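Local structure of cytosine deaminase (Klebsiella pneumoniae, 4R85) at residues P50-E54 with F109-H113; I90-R96 with A126-A130; R115-T121 with Q145-Q151; N321-D327 with A383-A388. The protein catalyses the hydrolytic deamination of cytosine-type bases, 5-methylcytosine among them, in an iron-containing active site of the amidohydrolase fold. All coordinates share one frame; numbering follows the deposited sequence.

Four contacts follow the chain through the amidohydrolase barrel. Contact 1 pairs strand 47-57 with the start of strand 111-119 and closes a loop of 54 residues, which holds helices 76-87 and 92-108. Contact 2 crosses contacts 1 and 3, because its segments alternate with theirs; it closes 29 residues and sets helix 92-108 against helix 126-137 outside the sheet. Contact 3 continues along strand 111-119 and joins it to strand 143-149, closing a beta-alpha-beta unit over helix 126-137. Contact 4 comes last, in series with the others. It closes 55 residues and ties helix 322-332 to helix 380-386. Its Ile322 packs on Phe52 and Glu54 of contact 1.

Contact 1 of 4, residues P50-E54 with F109-H113; sequences PPFVE and FGVQH
Glu54 N donates to His113 O in the shortest bond of this pairing, 2.8 Å and almost straight at 171°. Phe52 O accepts from Gln112 N at 3.2 Å and has a CA-H...O contact with Val111 CA at 3.3 Å. Phe52 N in turn donates to Gly110 O at 3.0 Å, from above the carbonyl plane. Gly110 has a positive phi and is the C-prime residue of the Schellman motif that ends helix 92-108. The strand thus starts directly from the helix end.

The side chains meet on two faces. On one, Phe52 CB lies 3.9 Å from Val111 CG2, and ring atom CD1 comes within 3.4 Å of Phe109 O. Phe52 CG stands beside its own backbone N (chi1 -73°), which lays the ring beside Phe109 O. Ile322 and Leu323 of helix 322-332 also pack on this ring. On the other face, Val53 CG1 lies 4.0 Å from His113 CB. At the strand start, the ring of Pro51 lies against the extended chain of Gln112, with the two CB atoms 3.6 Å apart. The amide of Gln112 reaches on to Ile394 O and Arg395. The carboxylate of Glu54 turns away to His56 N and Gln307 N, near the iron site. Parallel pairing of adjacent strands 47-57 and 111-119, joined through helical chain, is characteristic of the TIM-type barrel of the amidohydrolase family.

Contact 2 of 4, residues I90-R96 with A126-A130; sequences ITPEDTR and AALQA
Ala130 CB is a bump in this helix-helix contact of the amidohydrolase barrel, where helices 92-108 and 126-137 lie outside the sheet. It fits into a hollow on the first turn of helix 92-108, formed by Pro92 and Thr95. The methyl lies 3.4 Å from Pro92 O and 3.8 Å from Thr95 CB. The short axes cross at -56° and approach to 8.2 Å, a close spacing that small alanine side chains permit.

Thr95 is the matching bump. Its CG2 is turned anti to the backbone N and rests over Ala127, 3.9 Å from the CA. Ala126 CB fills the next hollow, one turn back. It touches Pro92 CD at 4.1 Å, and Ile90 CG2 covers it from the chain just before the helix. Ala127 packs on Val118 of strand 111-119 as well, so the helix is held between strand and neighbouring helix.

The start of helix 92-108 is capped: Thr91 OG1 accepts from Asp94 N. Arg96 NH1 forms a salt bridge with Glu93 OE2, and NH2 one with Glu137 of helix 126-137. Thr95 OG1, beside its backbone N, also touches Ala127 and donates to Thr91 O at 2.9 Å.

Contact 3 of 4, residues R115-T121 with Q145-Q151; sequences RTHVDVT and QIVAFPQ. With 17E (5-methylcytosine), chain G.
His117 and Phe149 meet in an offset edge-to-face pair on neighbouring parallel strands of the amidohydrolase barrel. These strands, 111-119 and 143-149, are the two ends of a beta-alpha-beta unit. The edge of the imidazole is turned to the phenyl face, with the planes at 88° and the centroids 5.8 Å apart. Val147 lies side by side with His117, its CG2 over the centre of the imidazole face in a CH-pi contact, 3.8 Å from the ring centroid.

Further down the same face, Arg115 grips Gln145 side-on. Its NE and NH2 both donate to Gln145 OE1, which lies in the guanidinium plane; the guanidinium and amide planes are 37° apart. The bend at chi3 (-78°) brings the guanidinium to the glutamine. Arg115 NH1 bridges to Asp207.

At the C-terminal ends, Asp119 crosses Gln151 at about a right angle. Its OD2 accepts from Thr121 N, an Asx turn, and also from Thr121 OG1; Gln151 N bonds to it weakly. Phe149 stacks on the metal ligand His209 and brings its ring edge to 5-methylcytosine. Gln151 bends at chi2, and its amide pairs with the base: NE2 donates to O2, and N1 to Gln151 OE1 at 2.7 Å.

Contact 4 of 4, residues N321-D327 with A383-A388; sequences NILRILD and AVRRQA
This is a helix-to-helix-end contact on the outside of the barrel. The start of helix 322-332 meets the end of helix 380-386, and one glutamine amide carries the polar link. Gln387 NE2 donates to Leu323 O at 3.1 Å and to Val384 O in the helix it follows, also at 3.1 Å. Both acceptors lie in the amide plane, so the rotation of the amide is fixed. The bond to Leu323 O comes from above its carbonyl plane, at a C=O...N angle of 109°. Asp327 N reaches the same oxygen from the opposite face. Gln387 has a positive phi, and its chain bends at chi2 (-73°) to bring the amide between Val384 and Leu323.

Side chains pack around this link. Leu323 CD1 touches Ala388 O at 3.4 Å. Val384 CG2 lies 4.1 Å from Leu326 CG, an apolar pair, and 3.9 Å from Asp327 CA. The first of these helices packs on the barrel sheet of the amidohydrolase fold: Ile322 and Leu323 rest on Phe52 of strand 47-57. Asn321 is its N-cap, with OD1 accepting from Leu323 N.

Two waters bridge the segments. One accepts weakly from Asn321 ND2 and donates to Gln387 O. The other donates to Val384 O and, at 2.7 Å, to Asp327 OD2. Between subunits, Asp327 OD1 pairs with Arg324 of the second subunit, and Arg324 with Asp327 of that subunit.

Contact 1 of 4, residues P50-E54 with F109-H113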
loop_
_atom_site.group_PDB
_atom_site.type_symbol
_atom_site.label_atom_id
_atom_site.label_comp_id
_atom_site.label_asym_id
_atom_site.label_seq_id
_atom_site.Cartn_x
_atom_site.Cartn_y
_atom_site.Cartn_z
ATOM N N PRO A 50 5.381 -22.159 -1.604
ATOM C CA PRO A 50 6.769 -22.075 -1.146
ATOM C C PRO A 50 6.976 -20.734 -0.414
ATOM O O PRO A 50 6.146 -19.827 -0.548
ATOM C CB PRO A 50 7.564 -22.143 -2.455
ATOM C CG PRO A 50 6.609 -21.630 -3.507
ATOM C CD PRO A 50 5.282 -22.184 -3.076
ATOM N N PRO A 51 8.053 -20.612 0.378
ATOM C CA PRO A 51 8.199 -19.419 1.229
ATOM C C PRO A 51 8.295 -18.125 0.435
ATOM O O PRO A 51 8.692 -18.123 -0.735
ATOM C CB PRO A 51 9.524 -19.666 1.963
ATOM C CG PRO A 51 9.758 -21.159 1.854
ATOM C CD PRO A 51 9.169 -21.562 0.548
ATOM N N PHE A 52 7.923 -17.019 1.064
ATOM C CA PHE A 52 8.142 -15.732 0.427
ATOM C C PHE A 52 9.646 -15.476 0.335
ATOM O O PHE A 52 10.428 -16.023 1.119
ATOM C CB PHE A 52 7.449 -14.612 1.201
ATOM C CG PHE A 52 5.949 -14.615 1.061
ATOM C CD1 PHE A 52 5.138 -14.786 2.167
ATOM C CD2 PHE A 52 5.353 -14.441 -0.182
ATOM C CE1 PHE A 52 3.754 -14.786 2.043
ATOM C CE2 PHE A 52 3.976 -14.439 -0.314
ATOM C CZ PHE A 52 3.174 -14.615 0.802
ATOM N N VAL A 53 10.037 -14.649 -0.630
ATOM C CA VAL A 53 11.432 -14.293 -0.827
ATOM C C VAL A 53 11.586 -12.782 -0.680
ATOM O O VAL A 53 10.740 -12.017 -1.136
ATOM C CB VAL A 53 11.907 -14.723 -2.236
ATOM C CG1 VAL A 53 13.372 -14.366 -2.455
ATOM C CG2 VAL A 53 11.664 -16.211 -2.459
ATOM N N GLU A 54 12.650 -12.358 -0.008
ATOM C CA GLU A 54 13.017 -10.952 0.030
ATOM C C GLU A 54 14.324 -10.827 -0.726
ATOM O O GLU A 54 15.393 -10.975 -0.143
ATOM C CB GLU A 54 13.200 -10.474 1.469
ATOM C CG GLU A 54 13.669 -9.019 1.554
ATOM C CD GLU A 54 12.954 -8.127 0.539
ATOM O OE1 GLU A 54 11.809 -7.707 0.820
ATOM O OE2 GLU A 54 13.529 -7.855 -0.543
ATOM N N PHE A 109 6.686 -12.937 8.703
ATOM C CA PHE A 109 5.863 -12.795 7.514
ATOM C C PHE A 109 6.154 -13.830 6.414
ATOM O O PHE A 109 5.845 -13.606 5.242
ATOM C CB PHE A 109 5.931 -11.361 6.981
ATOM C CG PHE A 109 5.141 -10.389 7.800
ATOM C CD1 PHE A 109 3.755 -10.364 7.718
ATOM C CD2 PHE A 109 5.783 -9.508 8.668
ATOM C CE1 PHE A 109 3.013 -9.470 8.483
ATOM C CE2 PHE A 109 5.057 -8.608 9.427
ATOM C CZ PHE A 109 3.666 -8.584 9.331
ATOM N N GLY A 110 6.737 -14.964 6.803
ATOM C CA GLY A 110 6.882 -16.097 5.900
ATOM C C GLY A 110 8.077 -16.088 4.963
ATOM O O GLY A 110 8.153 -16.901 4.041
ATOM N N VAL A 111 9.017 -15.180 5.187
ATOM C CA VAL A 111 10.194 -15.097 4.329
ATOM C C VAL A 111 11.274 -16.065 4.789
ATOM O O VAL A 111 11.691 -16.016 5.943
ATOM C CB VAL A 111 10.788 -13.681 4.329
ATOM C CG1 VAL A 111 12.078 -13.671 3.532
ATOM C CG2 VAL A 111 9.780 -12.694 3.747
ATOM N N GLN A 112 11.734 -16.938 3.889
ATOM C CA GLN A 112 12.805 -17.875 4.231
ATOM C C GLN A 112 14.048 -17.700 3.353
ATOM O O GLN A 112 15.060 -18.371 3.549
ATOM C CB GLN A 112 12.312 -19.317 4.144
ATOM C CG GLN A 112 11.276 -19.710 5.200
ATOM C CD GLN A 112 11.029 -21.209 5.223
ATOM O OE1 GLN A 112 11.946 -21.998 4.992
ATOM N NE2 GLN A 112 9.781 -21.609 5.476
ATOM N N HIS A 113 13.943 -16.824 2.364
ATOM C CA HIS A 113 15.045 -16.536 1.459
ATOM C C HIS A 113 15.261 -15.032 1.377
ATOM O O HIS A 113 14.330 -14.268 1.117
ATOM C CB HIS A 113 14.773 -17.132 0.078
ATOM C CG HIS A 113 14.678 -18.623 0.093
ATOM N ND1 HIS A 113 15.790 -19.435 0.128
ATOM C CD2 HIS A 113 13.605 -19.448 0.123
ATOM C CE1 HIS A 113 15.407 -20.700 0.155
ATOM N NE2 HIS A 113 14.086 -20.736 0.156
#

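Contact 2 of 4, residues I90-R96 with A126-A130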
loop_
_atom_site.group_PDB
_atom_site.type_symbol
_atom_site.label_atom_id
_atom_site.label_comp_id
_atom_site.label_asym_id
_atom_site.label_seq_id
_atom_site.Cartn_x
_atom_site.Cartn_y
_atom_site.Cartn_z
ATOM N N ILE A 90 28.971 2.496 13.306
ATOM C CA ILE A 90 28.672 1.088 13.075
ATOM C C ILE A 90 29.679 0.202 13.795
ATOM O O ILE A 90 30.888 0.424 13.703
ATOM C CB ILE A 90 28.723 0.725 11.588
ATOM C CG1 ILE A 90 27.607 1.423 10.823
ATOM C CG2 ILE A 90 28.606 -0.784 11.399
ATOM C CD1 ILE A 90 27.611 1.068 9.360
ATOM N N THR A 91 29.178 -0.788 14.527
ATOM C CA THR A 91 30.025 -1.849 15.060
ATOM C C THR A 91 29.426 -3.181 14.617
ATOM O O THR A 91 28.241 -3.238 14.257
ATOM C CB THR A 91 30.084 -1.826 16.586
ATOM O OG1 THR A 91 28.810 -2.209 17.111
ATOM C CG2 THR A 91 30.478 -0.437 17.110
ATOM N N PRO A 92 30.238 -4.254 14.628
ATOM C CA PRO A 92 29.704 -5.584 14.309
ATOM C C PRO A 92 28.555 -5.994 15.235
ATOM O O PRO A 92 27.568 -6.540 14.757
ATOM C CB PRO A 92 30.910 -6.503 14.518
ATOM C CG PRO A 92 32.101 -5.619 14.260
ATOM C CD PRO A 92 31.705 -4.275 14.804
ATOM N N GLU A 93 28.667 -5.725 16.532
ATOM C CA GLU A 93 27.602 -6.120 17.453
ATOM C C GLU A 93 26.311 -5.317 17.237
ATOM O O GLU A 93 25.207 -5.858 17.327
ATOM C CB GLU A 93 28.061 -6.026 18.905
ATOM C CG GLU A 93 27.094 -6.669 19.881
ATOM C CD GLU A 93 26.604 -8.030 19.400
ATOM O OE1 GLU A 93 27.446 -8.908 19.099
ATOM O OE2 GLU A 93 25.372 -8.216 19.311
ATOM N N ASP A 94 26.463 -4.029 16.952
ATOM C CA ASP A 94 25.337 -3.165 16.589
ATOM C C ASP A 94 24.630 -3.698 15.336
ATOM O O ASP A 94 23.401 -3.811 15.291
ATOM C CB ASP A 94 25.858 -1.734 16.362
ATOM C CG ASP A 94 24.882 -0.851 15.597
ATOM O OD1 ASP A 94 23.718 -0.726 16.027
ATOM O OD2 ASP A 94 25.297 -0.267 14.569
ATOM N N THR A 95 25.415 -4.035 14.323
ATOM C CA THR A 95 24.858 -4.516 13.067
ATOM C C THR A 95 24.126 -5.830 13.286
ATOM O O THR A 95 23.005 -6.020 12.811
ATOM C CB THR A 95 25.963 -4.693 12.024
ATOM O OG1 THR A 95 26.605 -3.429 11.815
ATOM C CG2 THR A 95 25.400 -5.216 10.689
ATOM N N ARG A 96 24.764 -6.728 14.026
ATOM C CA ARG A 96 24.189 -8.039 14.298
ATOM C C ARG A 96 22.811 -7.944 14.944
ATOM O O ARG A 96 21.871 -8.621 14.517
ATOM C CB ARG A 96 25.119 -8.840 15.201
ATOM C CG ARG A 96 24.543 -10.157 15.661
ATOM C CD ARG A 96 25.527 -10.871 16.581
ATOM N NE ARG A 96 24.945 -12.092 17.119
ATOM C CZ ARG A 96 24.251 -12.141 18.249
ATOM N NH1 ARG A 96 24.070 -11.034 18.960
ATOM N NH2 ARG A 96 23.743 -13.291 18.671
ATOM N N ALA A 126 32.989 -3.659 8.727
ATOM C CA ALA A 126 32.395 -4.141 9.971
ATOM C C ALA A 126 31.034 -4.816 9.770
ATOM O O ALA A 126 30.795 -5.908 10.298
ATOM C CB ALA A 126 32.279 -2.996 10.974
ATOM N N ALA A 127 30.142 -4.169 9.024
ATOM C CA ALA A 127 28.820 -4.736 8.780
ATOM C C ALA A 127 28.920 -6.038 7.987
ATOM O O ALA A 127 28.159 -6.979 8.221
ATOM C CB ALA A 127 27.933 -3.743 8.036
ATOM N N LEU A 128 29.831 -6.077 7.019
ATOM C CA LEU A 128 29.996 -7.290 6.218
ATOM C C LEU A 128 30.409 -8.448 7.124
ATOM O O LEU A 128 29.862 -9.544 7.040
ATOM C CB LEU A 128 31.037 -7.074 5.121
ATOM C CG LEU A 128 31.320 -8.298 4.249
ATOM C CD1 LEU A 128 30.057 -8.748 3.511
ATOM C CD2 LEU A 128 32.424 -7.971 3.271
ATOM N N GLN A 129 31.370 -8.187 8.001
ATOM C CA GLN A 129 31.820 -9.187 8.963
ATOM C C GLN A 129 30.651 -9.694 9.791
ATOM O O GLN A 129 30.475 -10.903 9.961
ATOM C CB GLN A 129 32.895 -8.599 9.878
ATOM C CG GLN A 129 34.199 -8.307 9.161
ATOM C CD GLN A 129 35.207 -7.573 10.032
ATOM O OE1 GLN A 129 35.227 -7.732 11.258
ATOM N NE2 GLN A 129 36.048 -6.757 9.399
ATOM N N ALA A 130 29.843 -8.767 10.295
ATOM C CA ALA A 130 28.707 -9.148 11.132
ATOM C C ALA A 130 27.698 -9.989 10.342
ATOM O O ALA A 130 27.193 -10.994 10.840
ATOM C CB ALA A 130 28.032 -7.913 11.722
#

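Contact 3 of 4, residues R115-T121 with Q145-Q151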
loop_
_atom_site.group_PDB
_atom_site.type_symbol
_atom_site.label_atom_id
_atom_site.label_comp_id
_atom_site.label_asym_id
_atom_site.label_seq_id
_atom_site.Cartn_x
_atom_site.Cartn_y
_atom_site.Cartn_z
ATOM N N ARG A 115 18.139 -11.832 0.209
ATOM C CA ARG A 115 19.397 -11.337 -0.330
ATOM C C ARG A 115 19.624 -9.930 0.213
ATOM O O ARG A 115 18.823 -9.026 -0.041
ATOM C CB ARG A 115 19.379 -11.339 -1.861
ATOM C CG ARG A 115 20.614 -10.689 -2.487
ATOM C CD ARG A 115 20.531 -10.710 -4.014
ATOM N NE ARG A 115 20.860 -12.029 -4.557
ATOM C CZ ARG A 115 20.850 -12.306 -5.853
ATOM N NH1 ARG A 115 20.508 -11.356 -6.716
ATOM N NH2 ARG A 115 21.169 -13.525 -6.283
ATOM N N THR A 116 20.693 -9.750 0.986
ATOM C CA THR A 116 20.955 -8.443 1.571
ATOM C C THR A 116 22.123 -7.790 0.866
ATOM O O THR A 116 23.104 -8.454 0.540
ATOM C CB THR A 116 21.244 -8.500 3.096
ATOM O OG1 THR A 116 21.385 -7.166 3.600
ATOM C CG2 THR A 116 22.528 -9.267 3.395
ATOM N N HIS A 117 21.997 -6.496 0.603
ATOM C CA HIS A 117 23.141 -5.706 0.180
ATOM C C HIS A 117 23.850 -5.195 1.433
ATOM O O HIS A 117 23.201 -4.896 2.439
ATOM C CB HIS A 117 22.690 -4.553 -0.732
ATOM C CG HIS A 117 22.083 -5.031 -2.015
ATOM N ND1 HIS A 117 22.739 -4.952 -3.224
ATOM C CD2 HIS A 117 20.910 -5.661 -2.262
ATOM C CE1 HIS A 117 21.985 -5.495 -4.166
ATOM N NE2 HIS A 117 20.871 -5.932 -3.608
ATOM N N VAL A 118 25.180 -5.148 1.392
ATOM C CA VAL A 118 25.968 -4.605 2.492
ATOM C C VAL A 118 26.956 -3.596 1.932
ATOM O O VAL A 118 27.692 -3.910 1.007
ATOM C CB VAL A 118 26.782 -5.694 3.215
ATOM C CG1 VAL A 118 27.512 -5.094 4.435
ATOM C CG2 VAL A 118 25.883 -6.830 3.626
ATOM N N ASP A 119 26.979 -2.393 2.500
ATOM C CA ASP A 119 27.862 -1.335 2.022
ATOM C C ASP A 119 29.324 -1.707 2.295
ATOM O O ASP A 119 29.720 -1.885 3.446
ATOM C CB ASP A 119 27.479 -0.007 2.691
ATOM C CG ASP A 119 28.330 1.169 2.238
ATOM O OD1 ASP A 119 28.166 2.256 2.837
ATOM O OD2 ASP A 119 29.147 1.031 1.299
ATOM N N VAL A 120 30.115 -1.845 1.232
ATOM C CA VAL A 120 31.530 -2.196 1.383
ATOM C C VAL A 120 32.442 -0.992 1.124
ATOM O O VAL A 120 33.661 -1.115 1.152
ATOM C CB VAL A 120 31.948 -3.390 0.491
ATOM C CG1 VAL A 120 31.137 -4.638 0.851
ATOM C CG2 VAL A 120 31.781 -3.057 -0.987
ATOM N N THR A 121 31.851 0.174 0.875
ATOM C CA THR A 121 32.634 1.406 0.901
ATOM C C THR A 121 32.745 1.851 2.359
ATOM O O THR A 121 32.258 2.908 2.769
ATOM C CB THR A 121 32.079 2.511 -0.021
ATOM O OG1 THR A 121 30.678 2.692 0.222
ATOM C CG2 THR A 121 32.301 2.133 -1.498
ATOM N N GLN A 145 21.652 -14.538 1.290
ATOM C CA GLN A 145 22.705 -14.193 0.337
ATOM C C GLN A 145 23.231 -12.800 0.627
ATOM O O GLN A 145 22.471 -11.909 0.993
ATOM C CB GLN A 145 22.185 -14.237 -1.095
ATOM C CG GLN A 145 21.771 -15.630 -1.529
ATOM C CD GLN A 145 21.381 -15.680 -2.997
ATOM O OE1 GLN A 145 21.548 -14.704 -3.735
ATOM N NE2 GLN A 145 20.863 -16.827 -3.429
ATOM N N ILE A 146 24.530 -12.604 0.445
ATOM C CA ILE A 146 25.124 -11.296 0.728
ATOM C C ILE A 146 25.755 -10.655 -0.502
ATOM O O ILE A 146 26.600 -11.262 -1.156
ATOM C CB ILE A 146 26.185 -11.402 1.831
ATOM C CG1 ILE A 146 25.522 -11.798 3.153
ATOM C CG2 ILE A 146 26.959 -10.088 1.959
ATOM C CD1 ILE A 146 26.486 -12.382 4.159
ATOM N N VAL A 147 25.346 -9.419 -0.790
ATOM C CA VAL A 147 25.875 -8.657 -1.916
ATOM C C VAL A 147 26.902 -7.613 -1.451
ATOM O O VAL A 147 26.605 -6.789 -0.579
ATOM C CB VAL A 147 24.759 -7.884 -2.646
ATOM C CG1 VAL A 147 25.295 -7.284 -3.958
ATOM C CG2 VAL A 147 23.526 -8.780 -2.920
ATOM N N ALA A 148 28.096 -7.642 -2.040
ATOM C CA ALA A 148 29.072 -6.569 -1.843
ATOM C C ALA A 148 28.642 -5.320 -2.602
ATOM O O ALA A 148 28.868 -5.198 -3.804
ATOM C CB ALA A 148 30.448 -7.008 -2.294
ATOM N N PHE A 149 28.041 -4.383 -1.879
ATOM C CA PHE A 149 27.412 -3.207 -2.465
ATOM C C PHE A 149 28.283 -1.990 -2.169
ATOM O O PHE A 149 28.451 -1.623 -1.009
ATOM C CB PHE A 149 26.022 -3.021 -1.840
ATOM C CG PHE A 149 25.351 -1.711 -2.192
ATOM C CD1 PHE A 149 25.201 -1.318 -3.514
ATOM C CD2 PHE A 149 24.853 -0.888 -1.198
ATOM C CE1 PHE A 149 24.578 -0.120 -3.837
ATOM C CE2 PHE A 149 24.228 0.307 -1.507
ATOM C CZ PHE A 149 24.088 0.696 -2.826
ATOM N N PRO A 150 28.874 -1.388 -3.212
ATOM C CA PRO A 150 29.766 -0.240 -3.010
ATOM C C PRO A 150 28.957 1.058 -3.014
ATOM O O PRO A 150 28.936 1.761 -4.021
ATOM C CB PRO A 150 30.680 -0.299 -4.231
ATOM C CG PRO A 150 29.777 -0.880 -5.324
ATOM C CD PRO A 150 28.800 -1.809 -4.626
ATOM N N GLN A 151 28.299 1.358 -1.896
ATOM C CA GLN A 151 27.392 2.506 -1.805
ATOM C C GLN A 151 27.959 3.813 -2.353
ATOM O O GLN A 151 27.264 4.570 -3.039
ATOM C CB GLN A 151 26.976 2.731 -0.354
ATOM C CG GLN A 151 26.125 3.970 -0.133
ATOM C CD GLN A 151 24.732 3.805 -0.719
ATOM O OE1 GLN A 151 23.825 3.309 -0.054
ATOM N NE2 GLN A 151 24.564 4.205 -1.972
HETATM N N1 17E G . 21.340 2.863 -1.053
HETATM C C2 17E G . 20.984 3.079 -2.319
HETATM O O2 17E G . 21.920 3.527 -3.216
HETATM N N3 17E G . 19.733 2.865 -2.742
HETATM C C4 17E G . 18.793 2.429 -1.887
HETATM N N4 17E G . 17.460 2.206 -2.349
HETATM C C5 17E G . 19.120 2.187 -0.551
HETATM C C6 17E G . 20.435 2.418 -0.158
HETATM C CM5 17E G . 18.086 1.698 0.413
#

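Contact 4 of 4, residues N321-D327 with A383-A388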
loop_
_atom_site.group_PDB
_atom_site.type_symbol
_atom_site.label_atom_id
_atom_site.label_comp_id
_atom_site.label_asym_id
_atom_site.label_seq_id
_atom_site.Cartn_x
_atom_site.Cartn_y
_atom_site.Cartn_z
ATOM N N ASN A 321 6.656 -7.318 5.811
ATOM C CA ASN A 321 5.552 -7.968 5.078
ATOM C C ASN A 321 5.591 -7.719 3.567
ATOM O O ASN A 321 5.203 -6.649 3.098
ATOM C CB ASN A 321 4.201 -7.523 5.646
ATOM C CG ASN A 321 3.017 -8.237 4.996
ATOM O OD1 ASN A 321 3.176 -9.267 4.340
ATOM N ND2 ASN A 321 1.823 -7.696 5.195
ATOM N N ILE A 322 6.056 -8.712 2.812
ATOM C CA ILE A 322 6.190 -8.570 1.358
ATOM C C ILE A 322 4.837 -8.425 0.637
ATOM O O ILE A 322 4.769 -7.896 -0.483
ATOM C CB ILE A 322 7.010 -9.743 0.744
ATOM C CG1 ILE A 322 7.536 -9.374 -0.651
ATOM C CG2 ILE A 322 6.175 -11.012 0.686
ATOM C CD1 ILE A 322 8.968 -8.882 -0.662
ATOM N N LEU A 323 3.755 -8.868 1.271
ATOM C CA LEU A 323 2.430 -8.717 0.656
ATOM C C LEU A 323 2.025 -7.246 0.560
ATOM O O LEU A 323 1.248 -6.860 -0.317
ATOM C CB LEU A 323 1.370 -9.510 1.417
ATOM C CG LEU A 323 1.466 -11.032 1.258
ATOM C CD1 LEU A 323 0.292 -11.725 1.937
ATOM C CD2 LEU A 323 1.552 -11.410 -0.218
ATOM N N ARG A 324 2.548 -6.423 1.464
ATOM C CA ARG A 324 2.263 -5.000 1.413
ATOM C C ARG A 324 2.952 -4.411 0.180
ATOM O O ARG A 324 2.386 -3.567 -0.513
ATOM C CB ARG A 324 2.747 -4.298 2.696
ATOM C CG ARG A 324 2.220 -2.876 2.869
ATOM C CD ARG A 324 2.772 -2.203 4.147
ATOM N NE ARG A 324 4.231 -2.174 4.124
ATOM C CZ ARG A 324 4.960 -1.132 3.739
ATOM N NH1 ARG A 324 4.373 0.002 3.368
ATOM N NH2 ARG A 324 6.284 -1.223 3.727
ATOM N N ILE A 325 4.177 -4.869 -0.080
ATOM C CA ILE A 325 4.957 -4.439 -1.244
ATOM C C ILE A 325 4.301 -4.873 -2.548
ATOM O O ILE A 325 4.217 -4.102 -3.519
ATOM C CB ILE A 325 6.371 -5.051 -1.214
ATOM C CG1 ILE A 325 7.099 -4.681 0.076
ATOM C CG2 ILE A 325 7.179 -4.654 -2.446
ATOM C CD1 ILE A 325 6.846 -3.296 0.602
ATOM N N LEU A 326 3.850 -6.123 -2.572
ATOM C CA LEU A 326 3.135 -6.644 -3.720
ATOM C C LEU A 326 1.935 -5.767 -4.026
ATOM O O LEU A 326 1.732 -5.377 -5.163
ATOM C CB LEU A 326 2.697 -8.094 -3.472
ATOM C CG LEU A 326 1.855 -8.750 -4.574
ATOM C CD1 LEU A 326 2.623 -8.762 -5.888
ATOM C CD2 LEU A 326 1.455 -10.174 -4.166
ATOM N N ASP A 327 1.140 -5.452 -3.006
ATOM C CA ASP A 327 -0.025 -4.591 -3.186
ATOM C C ASP A 327 0.380 -3.260 -3.850
ATOM O O ASP A 327 -0.200 -2.841 -4.869
ATOM C CB ASP A 327 -0.667 -4.332 -1.822
ATOM C CG ASP A 327 -1.998 -3.613 -1.917
ATOM O OD1 ASP A 327 -2.202 -2.644 -1.148
ATOM O OD2 ASP A 327 -2.853 -4.033 -2.727
ATOM N N ALA A 383 -5.266 -13.540 -1.497
ATOM C CA ALA A 383 -4.061 -13.313 -0.704
ATOM C C ALA A 383 -3.691 -11.831 -0.677
ATOM O O ALA A 383 -3.460 -11.267 0.397
ATOM C CB ALA A 383 -2.895 -14.161 -1.225
ATOM N N VAL A 384 -3.669 -11.187 -1.842
ATOM C CA VAL A 384 -3.291 -9.771 -1.897
ATOM C C VAL A 384 -4.428 -8.847 -1.440
ATOM O O VAL A 384 -4.189 -7.819 -0.789
ATOM C CB VAL A 384 -2.710 -9.343 -3.285
ATOM C CG1 VAL A 384 -3.790 -9.223 -4.345
ATOM C CG2 VAL A 384 -1.946 -8.005 -3.153
ATOM N N ARG A 385 -5.665 -9.224 -1.747
ATOM C CA ARG A 385 -6.798 -8.388 -1.374
ATOM C C ARG A 385 -6.954 -8.321 0.133
ATOM O O ARG A 385 -7.233 -7.252 0.680
ATOM C CB ARG A 385 -8.109 -8.891 -1.972
ATOM C CG ARG A 385 -9.252 -7.910 -1.735
ATOM C CD ARG A 385 -10.593 -8.444 -2.223
ATOM N NE ARG A 385 -11.056 -9.579 -1.429
ATOM C CZ ARG A 385 -11.669 -9.484 -0.248
ATOM N NH1 ARG A 385 -12.054 -10.586 0.393
ATOM N NH2 ARG A 385 -11.899 -8.296 0.300
ATOM N N ARG A 386 -6.793 -9.470 0.787
ATOM C CA ARG A 386 -6.976 -9.562 2.232
ATOM C C ARG A 386 -5.687 -9.356 3.027
ATOM O O ARG A 386 -5.734 -9.306 4.251
ATOM C CB ARG A 386 -7.584 -10.912 2.608
ATOM C CG ARG A 386 -8.900 -11.193 1.905
ATOM C CD ARG A 386 -9.860 -11.948 2.801
ATOM N NE ARG A 386 -9.750 -13.394 2.665
ATOM C CZ ARG A 386 -9.293 -14.206 3.616
ATOM N NH1 ARG A 386 -9.243 -15.516 3.400
ATOM N NH2 ARG A 386 -8.890 -13.715 4.782
ATOM N N GLN A 387 -4.555 -9.246 2.331
ATOM C CA GLN A 387 -3.240 -9.250 2.969
ATOM C C GLN A 387 -3.141 -10.458 3.895
ATOM O O GLN A 387 -2.904 -10.319 5.098
ATOM C CB GLN A 387 -3.006 -7.941 3.730
ATOM C CG GLN A 387 -2.923 -6.718 2.821
ATOM C CD GLN A 387 -1.623 -6.672 2.043
ATOM O OE1 GLN A 387 -0.571 -6.360 2.599
ATOM N NE2 GLN A 387 -1.683 -7.008 0.757
ATOM N N ALA A 388 -3.350 -11.642 3.316
ATOM C CA ALA A 388 -3.520 -12.874 4.085
ATOM C C ALA A 388 -2.373 -13.144 5.051
ATOM O O ALA A 388 -1.203 -13.028 4.695
ATOM C CB ALA A 388 -3.720 -14.072 3.149
HETATM O O HOH W 1 -0.235 -9.882 5.859
HETATM O O HOH W 2 -4.911 -5.005 -1.311
#